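Local coordinates for protein alpha-1,6-mannanase (Bacteroides thetaiotaomicron, PDB 4V1S) that probably hydrolyses alpha-1,6-mannosidic linkages in mannans, as a family 76 glycoside hydrolase of a gut bacterium, at residues 51-56 and 355-360; 155-160 and 216-221; 230-235 and 268-273. All coordinates share one frame; numbering follows the deposited sequence. Where two conformers were deposited one is given.

Interaction 1: 51-56 and 355-360; sequences KETLSV and GRYPEH
Val-56 and Gly-355 have the nearest CA atoms across the contact, 6.6 Å apart, where helix 46-61 meets an irregular loop. Val-56 turns its CB toward the loop. Its CG1, anti to the backbone N (chi1 -180°), lies 3.8 Å from Gly-355 O. The same methyl is 4.3 Å from CG of Arg-356. The contact here is van der Waals. Gly-355 has a positive phi of 73°, which favours glycine, and a side chain there would crowd Val-56 CG2. Arg-356 runs on past the valine, and its NE forms a salt bridge with Asp-60, further along the same helix. Thr-53 and Tyr-357 cross at about a right angle. Thr-53 CG2 touches ring atom CE1 of Tyr-357 at 4.0 Å, obliquely. Their hydroxyls are joined by a water. It donates to Thr-53 OG1 at 2.6 Å. It lies 2.6 Å from Tyr-357 OH, in the plane of the ring and at its edge. Thr-53 OG1 is also bonded to Trp-49 O, and Tyr-357 OH to Tyr-384 OH of helix 374-394. A late loop thus closes on the first long helix, consistent with the alpha/alpha-barrel fold of this family.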
loop_
_atom_site.group_PDB
_atom_site.type_symbol
_atom_site.label_atom_id
_atom_site.label_comp_id
_atom_site.label_asym_id
_atom_site.label_seq_id
_atom_site.Cartn_x
_atom_site.Cartn_y
_atom_site.Cartn_z
ATOM N N LYS A 51 6.092 -17.944 -1.893
ATOM C CA LYS A 51 7.125 -18.533 -1.029
ATOM C C LYS A 51 8.514 -18.461 -1.682
ATOM O O LYS A 51 9.503 -18.198 -1.037
ATOM C CB LYS A 51 6.741 -19.962 -0.628
ATOM C CG LYS A 51 5.533 -19.968 0.312
ATOM C CD LYS A 51 4.839 -21.313 0.397
ATOM C CE LYS A 51 5.846 -22.438 0.279
ATOM N NZ LYS A 51 6.718 -22.491 1.470
ATOM N N GLU A 52 8.568 -18.696 -2.979
ATOM C CA GLU A 52 9.814 -18.563 -3.703
ATOM C C GLU A 52 10.408 -17.163 -3.569
ATOM O O GLU A 52 11.618 -16.997 -3.337
ATOM C CB GLU A 52 9.611 -18.953 -5.157
ATOM C CG GLU A 52 9.459 -20.452 -5.355
ATOM C CD GLU A 52 9.113 -20.850 -6.791
ATOM O OE1 GLU A 52 8.689 -19.980 -7.581
ATOM O OE2 GLU A 52 9.250 -22.049 -7.141
ATOM N N THR A 53 9.559 -16.166 -3.768
ATOM C CA THR A 53 9.974 -14.788 -3.725
ATOM C C THR A 53 10.498 -14.429 -2.324
ATOM O O THR A 53 11.543 -13.817 -2.183
ATOM C CB THR A 53 8.836 -13.872 -4.109
ATOM O OG1 THR A 53 8.221 -14.333 -5.320
ATOM C CG2 THR A 53 9.324 -12.477 -4.278
ATOM N N LEU A 54 9.755 -14.835 -1.316
ATOM C CA LEU A 54 10.162 -14.590 0.080
ATOM C C LEU A 54 11.494 -15.225 0.411
ATOM O O LEU A 54 12.288 -14.674 1.196
ATOM C CB LEU A 54 9.063 -15.028 1.065
ATOM C CG LEU A 54 7.732 -14.254 1.000
ATOM C CD1 LEU A 54 6.650 -14.973 1.830
ATOM C CD2 LEU A 54 7.873 -12.811 1.479
ATOM N N SER A 55 11.736 -16.394 -0.160
ATOM C CA SER A 55 12.986 -17.091 0.084
ATOM C C SER A 55 14.151 -16.275 -0.471
ATOM O O SER A 55 15.205 -16.145 0.166
ATOM C CB SER A 55 12.954 -18.485 -0.542
ATOM O OG SER A 55 14.168 -19.141 -0.324
ATOM N N VAL A 56 13.960 -15.701 -1.652
ATOM C CA VAL A 56 15.034 -14.894 -2.250
ATOM C C VAL A 56 15.243 -13.583 -1.518
ATOM O O VAL A 56 16.371 -13.181 -1.255
ATOM C CB VAL A 56 14.818 -14.674 -3.746
ATOM C CG1 VAL A 56 15.935 -13.840 -4.354
ATOM C CG2 VAL A 56 14.844 -16.040 -4.458
ATOM N N GLY A 355 15.728 -14.676 -9.618
ATOM C CA GLY A 355 14.511 -14.552 -8.814
ATOM C C GLY A 355 14.280 -13.176 -8.191
ATOM O O GLY A 355 13.538 -13.050 -7.190
ATOM N N ARG A 356 14.894 -12.154 -8.798
ATOM C CA ARG A 356 14.736 -10.755 -8.383
ATOM C C ARG A 356 13.816 -9.969 -9.303
ATOM O O ARG A 356 13.539 -10.380 -10.439
ATOM C CB ARG A 356 16.089 -10.071 -8.265
ATOM C CG ARG A 356 16.999 -10.839 -7.316
ATOM C CD ARG A 356 18.233 -10.050 -7.044
ATOM N NE ARG A 356 19.118 -10.761 -6.135
ATOM C CZ ARG A 356 20.299 -11.228 -6.458
ATOM N NH1 ARG A 356 20.768 -11.113 -7.699
ATOM N NH2 ARG A 356 21.026 -11.852 -5.550
ATOM N N TYR A 357 13.330 -8.843 -8.782
ATOM C CA TYR A 357 12.347 -8.011 -9.477
ATOM C C TYR A 357 12.841 -6.589 -9.675
ATOM O O TYR A 357 13.526 -6.022 -8.804
ATOM C CB TYR A 357 11.006 -8.014 -8.712
ATOM C CG TYR A 357 10.382 -9.377 -8.807
ATOM C CD1 TYR A 357 10.725 -10.402 -7.914
ATOM C CD2 TYR A 357 9.518 -9.682 -9.854
ATOM C CE1 TYR A 357 10.196 -11.681 -8.064
ATOM C CE2 TYR A 357 8.968 -10.952 -9.993
ATOM C CZ TYR A 357 9.332 -11.954 -9.118
ATOM O OH TYR A 357 8.796 -13.218 -9.300
ATOM N N PRO A 358 12.491 -5.998 -10.826
ATOM C CA PRO A 358 12.866 -4.638 -11.125
ATOM C C PRO A 358 11.974 -3.609 -10.426
ATOM O O PRO A 358 10.879 -3.918 -9.936
ATOM C CB PRO A 358 12.667 -4.571 -12.630
ATOM C CG PRO A 358 11.447 -5.427 -12.847
ATOM C CD PRO A 358 11.671 -6.584 -11.902
ATOM N N GLU A 359 12.429 -2.372 -10.439
ATOM C CA GLU A 359 11.662 -1.280 -9.863
ATOM C C GLU A 359 10.339 -1.018 -10.603
ATOM O O GLU A 359 9.291 -0.821 -9.959
ATOM C CB GLU A 359 12.491 -0.010 -9.881
ATOM C CG GLU A 359 11.779 1.215 -9.364
ATOM C CD GLU A 359 12.706 2.360 -9.007
ATOM O OE1 GLU A 359 13.893 2.374 -9.421
ATOM O OE2 GLU A 359 12.244 3.298 -8.333
ATOM N N HIS A 360 10.399 -1.065 -11.932
ATOM C CA HIS A 360 9.275 -0.651 -12.788
ATOM C C HIS A 360 8.615 -1.889 -13.422
ATOM O O HIS A 360 9.290 -2.886 -13.708
ATOM C CB HIS A 360 9.814 0.336 -13.832
ATOM C CG HIS A 360 8.768 1.132 -14.558
ATOM N ND1 HIS A 360 8.408 2.418 -14.200
ATOM C CD2 HIS A 360 8.055 0.840 -15.672
ATOM C CE1 HIS A 360 7.507 2.867 -15.052
ATOM N NE2 HIS A 360 7.278 1.922 -15.953
HETATM O O HOH W 1 9.443 -15.033 -7.529
#

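Interaction 2: 155-160 and 216-221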
loop_
_atom_site.group_PDB
_atom_site.type_symbol
_atom_site.label_atom_id
_atom_site.label_comp_id
_atom_site.label_asym_id
_atom_site.label_seq_id
_atom_site.Cartn_x
_atom_site.Cartn_y
_atom_site.Cartn_z
ATOM N N ALA A 155 -4.254 -7.037 9.608
ATOM C CA ALA A 155 -3.652 -8.026 10.489
ATOM C C ALA A 155 -4.588 -8.342 11.667
ATOM O O ALA A 155 -4.771 -9.510 12.050
ATOM C CB ALA A 155 -2.293 -7.563 10.991
ATOM N N TYR A 156 -5.166 -7.295 12.239
ATOM C CA TYR A 156 -6.196 -7.469 13.270
ATOM C C TYR A 156 -7.422 -8.243 12.753
ATOM O O TYR A 156 -7.912 -9.152 13.408
ATOM C CB TYR A 156 -6.645 -6.100 13.839
ATOM C CG TYR A 156 -7.842 -6.234 14.752
ATOM C CD1 TYR A 156 -7.705 -6.725 16.037
ATOM C CD2 TYR A 156 -9.110 -5.952 14.295
ATOM C CE1 TYR A 156 -8.818 -6.900 16.856
ATOM C CE2 TYR A 156 -10.211 -6.118 15.099
ATOM C CZ TYR A 156 -10.063 -6.598 16.376
ATOM O OH TYR A 156 -11.191 -6.727 17.163
ATOM N N LEU A 157 -7.928 -7.889 11.581
ATOM C CA LEU A 157 -9.064 -8.610 11.052
ATOM C C LEU A 157 -8.769 -10.098 10.881
ATOM O O LEU A 157 -9.642 -10.922 11.077
ATOM C CB LEU A 157 -9.542 -7.991 9.748
ATOM C CG LEU A 157 -10.212 -6.619 9.850
ATOM C CD1 LEU A 157 -10.374 -6.030 8.457
ATOM C CD2 LEU A 157 -11.567 -6.697 10.532
ATOM N N ALA A 158 -7.535 -10.417 10.495
ATOM C CA ALA A 158 -7.119 -11.803 10.221
ATOM C C ALA A 158 -6.894 -12.643 11.483
ATOM O O ALA A 158 -7.053 -13.867 11.451
ATOM C CB ALA A 158 -5.855 -11.821 9.365
ATOM N N THR A 159 -6.489 -11.987 12.571
ATOM C CA THR A 159 -6.002 -12.689 13.762
ATOM C C THR A 159 -6.728 -12.362 15.055
ATOM O O THR A 159 -6.627 -13.112 16.046
ATOM C CB THR A 159 -4.519 -12.367 14.047
ATOM O OG1 THR A 159 -4.369 -10.982 14.371
ATOM C CG2 THR A 159 -3.641 -12.745 12.869
ATOM N N GLN A 160 -7.383 -11.200 15.079
ATOM C CA GLN A 160 -8.036 -10.662 16.274
ATOM C C GLN A 160 -7.055 -10.369 17.416
ATOM O O GLN A 160 -7.458 -10.277 18.575
ATOM C CB GLN A 160 -9.209 -11.543 16.703
ATOM C CG GLN A 160 -10.226 -11.672 15.570
ATOM C CD GLN A 160 -11.134 -10.445 15.435
ATOM O OE1 GLN A 160 -12.009 -10.194 16.288
ATOM N NE2 GLN A 160 -10.994 -9.732 14.334
ATOM N N TYR A 216 -13.263 2.559 10.813
ATOM C CA TYR A 216 -14.699 2.770 10.941
ATOM C C TYR A 216 -15.434 1.437 10.945
ATOM O O TYR A 216 -16.313 1.196 11.776
ATOM C CB TYR A 216 -15.246 3.668 9.816
ATOM C CG TYR A 216 -16.738 3.786 9.859
ATOM C CD1 TYR A 216 -17.364 4.413 10.927
ATOM C CD2 TYR A 216 -17.526 3.233 8.860
ATOM C CE1 TYR A 216 -18.743 4.503 10.989
ATOM C CE2 TYR A 216 -18.904 3.311 8.909
ATOM C CZ TYR A 216 -19.505 3.959 9.969
ATOM O OH TYR A 216 -20.876 4.049 10.043
ATOM N N GLU A 217 -15.083 0.570 10.008
ATOM C CA GLU A 217 -15.740 -0.727 9.916
ATOM C C GLU A 217 -15.496 -1.542 11.184
ATOM O O GLU A 217 -16.411 -2.184 11.697
ATOM C CB GLU A 217 -15.268 -1.467 8.671
ATOM C CG GLU A 217 -15.787 -0.836 7.387
ATOM C CD GLU A 217 -15.497 -1.640 6.133
ATOM O OE1 GLU A 217 -14.775 -2.683 6.201
ATOM O OE2 GLU A 217 -15.978 -1.195 5.052
ATOM N N ILE A 218 -14.284 -1.482 11.717
ATOM C CA ILE A 218 -13.946 -2.226 12.925
ATOM C C ILE A 218 -14.629 -1.653 14.173
ATOM O O ILE A 218 -15.226 -2.403 14.975
ATOM C CB ILE A 218 -12.412 -2.278 13.134
ATOM C CG1 ILE A 218 -11.795 -3.175 12.063
ATOM C CG2 ILE A 218 -12.052 -2.784 14.531
ATOM C CD1 ILE A 218 -10.306 -2.966 11.861
ATOM N N THR A 219 -14.531 -0.345 14.359
ATOM C CA THR A 219 -14.955 0.287 15.626
ATOM C C THR A 219 -16.374 0.865 15.644
ATOM O O THR A 219 -16.915 1.125 16.716
ATOM C CB THR A 219 -14.033 1.458 15.993
ATOM O OG1 THR A 219 -14.195 2.517 15.031
ATOM C CG2 THR A 219 -12.581 1.015 16.077
ATOM N N GLN A 220 -16.924 1.080 14.442
ATOM C CA GLN A 220 -18.175 1.787 14.202
ATOM C C GLN A 220 -18.183 3.203 14.788
ATOM O O GLN A 220 -19.241 3.786 14.989
ATOM C CB GLN A 220 -19.377 0.927 14.664
ATOM C CG GLN A 220 -19.511 -0.368 13.865
ATOM C CD GLN A 220 -19.873 -0.128 12.394
ATOM O OE1 GLN A 220 -19.086 -0.436 11.463
ATOM N NE2 GLN A 220 -21.048 0.460 12.177
ATOM N N ASP A 221 -16.989 3.771 14.990
ATOM C CA ASP A 221 -16.856 5.132 15.509
ATOM C C ASP A 221 -16.972 6.103 14.331
ATOM O O ASP A 221 -16.079 6.164 13.463
ATOM C CB ASP A 221 -15.519 5.286 16.236
ATOM C CG ASP A 221 -15.322 6.654 16.865
ATOM O OD1 ASP A 221 -16.017 7.641 16.505
ATOM O OD2 ASP A 221 -14.437 6.741 17.732
#
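Tyr-156 is the first residue of 155-160 to touch 216-221. Its CB points toward 216-221, and CG is anti to the backbone N (chi1 172°), which sets the ring beside Ile-218. Ring atom CE2 lies 3.9 Å from Ile-218 CG2, and CD2 lies 4.0 Å from Ile-218 CD1. Leu-157 follows, and its CD2 rests 3.8 Å from Ile-218 CG1. Ile-218 therefore spreads its branches over two neighbours: CG2 on the tyrosine, CG1 on the leucine, CD1 near both. With an alanine here instead of Ile-218, the Tyr-156 ring and the Leu-157 methyl would probably lose their apolar partner, and a gap would open between the helix ends. Further on, Thr-159 OG1 donates to Ala-155 O at 2.8 Å, from above the carbonyl plane. Gln-160 leaves the helix with a positive phi and folds back. Its NE2 sits 3.7 Å above one face of the Tyr-156 ring, toward the rim, and bonds weakly to Tyr-156 O. The contact is at the surface and joins the C-terminal ends of helices 142-159 and 202-219. Helix 162-177 also packs on Tyr-156 through Asn-162 and Leu-165, while helix 222-239 touches Tyr-216 and Thr-219.

Interaction 3: 230-235 and 268-273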
loop_
_atom_site.group_PDB
_atom_site.type_symbol
_atom_site.label_atom_id
_atom_site.label_comp_id
_atom_site.label_asym_id
_atom_site.label_seq_id
_atom_site.Cartn_x
_atom_site.Cartn_y
_atom_site.Cartn_z
ATOM N N ARG A 230 -14.276 14.360 5.234
ATOM C CA ARG A 230 -13.656 15.662 5.277
ATOM C C ARG A 230 -12.385 15.709 4.420
ATOM O O ARG A 230 -12.194 16.625 3.614
ATOM C CB ARG A 230 -13.355 16.033 6.738
ATOM C CG ARG A 230 -12.696 17.370 6.929
ATOM C CD ARG A 230 -12.429 17.658 8.405
ATOM N NE ARG A 230 -11.483 16.702 8.984
ATOM C CZ ARG A 230 -11.740 15.770 9.901
ATOM N NH1 ARG A 230 -12.952 15.612 10.430
ATOM N NH2 ARG A 230 -10.748 14.978 10.313
ATOM N N ILE A 231 -11.496 14.734 4.631
ATOM C CA ILE A 231 -10.263 14.669 3.868
ATOM C C ILE A 231 -10.567 14.441 2.381
ATOM O O ILE A 231 -9.952 15.058 1.513
ATOM C CB ILE A 231 -9.347 13.567 4.425
ATOM C CG1 ILE A 231 -8.880 13.947 5.847
ATOM C CG2 ILE A 231 -8.173 13.327 3.488
ATOM C CD1 ILE A 231 -8.354 12.762 6.631
ATOM N N ASN A 232 -11.520 13.570 2.080
ATOM C CA ASN A 232 -11.912 13.350 0.690
ATOM C C ASN A 232 -12.410 14.613 0.002
ATOM O O ASN A 232 -11.993 14.927 -1.112
ATOM C CB ASN A 232 -12.980 12.293 0.563
ATOM C CG ASN A 232 -13.284 11.983 -0.889
ATOM O OD1 ASN A 232 -12.376 11.657 -1.661
ATOM N ND2 ASN A 232 -14.544 12.127 -1.282
ATOM N N ASP A 233 -13.306 15.332 0.670
ATOM C CA ASP A 233 -13.837 16.587 0.110
ATOM C C ASP A 233 -12.684 17.532 -0.261
ATOM O O ASP A 233 -12.663 18.101 -1.354
ATOM C CB ASP A 233 -14.764 17.262 1.110
ATOM C CG ASP A 233 -16.120 16.600 1.205
ATOM O OD1 ASP A 233 -16.434 15.683 0.418
ATOM O OD2 ASP A 233 -16.876 17.000 2.107
ATOM N N TRP A 234 -11.708 17.678 0.640
ATOM C CA TRP A 234 -10.546 18.534 0.361
ATOM C C TRP A 234 -9.746 18.009 -0.837
ATOM O O TRP A 234 -9.307 18.778 -1.706
ATOM C CB TRP A 234 -9.635 18.664 1.595
ATOM C CG TRP A 234 -8.450 19.544 1.355
ATOM C CD1 TRP A 234 -8.372 20.914 1.525
ATOM C CD2 TRP A 234 -7.173 19.140 0.857
ATOM N NE1 TRP A 234 -7.128 21.368 1.168
ATOM C CE2 TRP A 234 -6.370 20.303 0.755
ATOM C CE3 TRP A 234 -6.611 17.908 0.532
ATOM C CZ2 TRP A 234 -5.047 20.255 0.332
ATOM C CZ3 TRP A 234 -5.294 17.862 0.102
ATOM C CH2 TRP A 234 -4.535 19.029 -0.015
ATOM N N THR A 235 -9.514 16.699 -0.845
ATOM C CA THR A 235 -8.676 16.094 -1.859
ATOM C C THR A 235 -9.307 16.222 -3.249
ATOM O O THR A 235 -8.635 16.585 -4.223
ATOM C CB THR A 235 -8.390 14.641 -1.502
ATOM O OG1 THR A 235 -7.859 14.581 -0.158
ATOM C CG2 THR A 235 -7.378 14.046 -2.463
ATOM N N GLY A 268 -5.056 4.698 -7.128
ATOM C CA GLY A 268 -5.454 3.417 -6.561
ATOM C C GLY A 268 -5.906 3.507 -5.113
ATOM O O GLY A 268 -6.925 2.964 -4.748
ATOM N N PHE A 269 -5.143 4.186 -4.266
ATOM C CA PHE A 269 -5.554 4.292 -2.887
ATOM C C PHE A 269 -6.834 5.143 -2.730
ATOM O O PHE A 269 -7.609 4.873 -1.831
ATOM C CB PHE A 269 -4.461 4.842 -1.980
ATOM C CG PHE A 269 -3.438 3.807 -1.542
ATOM C CD1 PHE A 269 -3.768 2.867 -0.568
ATOM C CD2 PHE A 269 -2.130 3.851 -2.001
ATOM C CE1 PHE A 269 -2.843 1.955 -0.124
ATOM C CE2 PHE A 269 -1.196 2.945 -1.539
ATOM C CZ PHE A 269 -1.560 2.012 -0.601
ATOM N N MET A 270 -7.073 6.110 -3.620
ATOM C CA MET A 270 -8.353 6.817 -3.631
ATOM C C MET A 270 -9.511 5.907 -4.044
ATOM O O MET A 270 -10.543 5.909 -3.392
ATOM C CB MET A 270 -8.327 8.096 -4.479
ATOM C CG MET A 270 -7.407 9.210 -3.946
ATOM S SD MET A 270 -7.827 9.859 -2.309
ATOM C CE MET A 270 -9.263 10.813 -2.766
ATOM N N ILE A 271 -9.296 5.081 -5.057
ATOM C CA ILE A 271 -10.297 4.114 -5.490
ATOM C C ILE A 271 -10.671 3.193 -4.307
ATOM O O ILE A 271 -11.855 2.988 -4.010
ATOM C CB ILE A 271 -9.811 3.312 -6.714
ATOM C CG1 ILE A 271 -9.730 4.199 -7.945
ATOM C CG2 ILE A 271 -10.735 2.125 -6.986
ATOM C CD1 ILE A 271 -8.775 3.624 -8.996
ATOM N N ARG A 272 -9.669 2.606 -3.646
ATOM C CA ARG A 272 -9.965 1.691 -2.557
ATOM C C ARG A 272 -10.773 2.408 -1.461
ATOM O O ARG A 272 -11.720 1.851 -0.879
ATOM C CB ARG A 272 -8.679 1.107 -1.985
ATOM C CG ARG A 272 -7.871 0.310 -2.981
ATOM C CD ARG A 272 -6.846 -0.569 -2.285
ATOM N NE ARG A 272 -7.566 -1.668 -1.660
ATOM C CZ ARG A 272 -7.147 -2.422 -0.659
ATOM N NH1 ARG A 272 -5.950 -2.243 -0.107
ATOM N NH2 ARG A 272 -7.952 -3.388 -0.213
ATOM N N SER A 273 -10.390 3.651 -1.173
ATOM C CA SER A 273 -11.096 4.460 -0.173
ATOM C C SER A 273 -12.536 4.701 -0.582
ATOM O O SER A 273 -13.457 4.502 0.221
ATOM C CB SER A 273 -10.366 5.784 0.051
ATOM O OG SER A 273 -9.077 5.580 0.609
#
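The side-chain amide of Asn-232 is the flat group that meets Met-270. Its OD1 lies 3.4 Å from Met-270 CE, and the methyl sits almost straight beyond the CG-OD1 bond. This is a close contact of a methyl with a polar oxygen. The hydrogen bond of that oxygen comes from Trp-274 NE1, on the same helix as Met-270, so the buried OD1 is satisfied. The aromatic rings lie off the contact. Trp-234 has Thr-235 OG1 at its edge, in plane. Phe-269 packs edge-to-face with Trp-147.

Met-270 carries its side of the contact alone. Its chain bends at chi2 (-62°) and chi3 (-74°), which brings CE round between Asn-232 and Thr-235. It crosses Asn-232 obliquely but meets Thr-235 tip to tip, with CE 3.8 Å from Thr-235 CG2.

The threonine is held by its other branch. OG1 donates to Ile-231 O at 2.7 Å, from above the carbonyl plane, and is also bonded to Ser-205 OG. That grip keeps CG2 directed at the methionine. Ile-231 O takes a second bond from Thr-235 N. Ser-273 repeats the pattern on the other helix. Its OG and N reach Phe-269 O from opposite faces of the carbonyl plane, with OG at 2.9 Å.

The contact is wholly buried and joins helices 222-239 and 264-281, well inside both. Helix 202-219 lies against both, with Met-209 on Asn-232 and Leu-210 on Ser-273. Helix 284-301 adds Tyr-286 against Asn-232, and helix 313-330 packs Phe-317 on Phe-269.

Overall arrangement
Interaction 1 opens near the N terminus, on helix 46-61, and closes late, in the loop before the last helix, 374-394. Interactions 2 and 3 both fall within that long span. Interaction 2 joins helix 142-159 to helix 202-219. Helix 222-239 comes next in the chain and opens interaction 3, which closes on helix 264-281. The two smaller loops run in series and do not cross. The centres of interactions 2 and 3 are about 20 Å apart, while interaction 1 lies across the chain's centre from interaction 3. Interaction 2 spans helix 162-177, interaction 3 joins consecutive helices, and interaction 1 brings the first and last parts of the helical ring together.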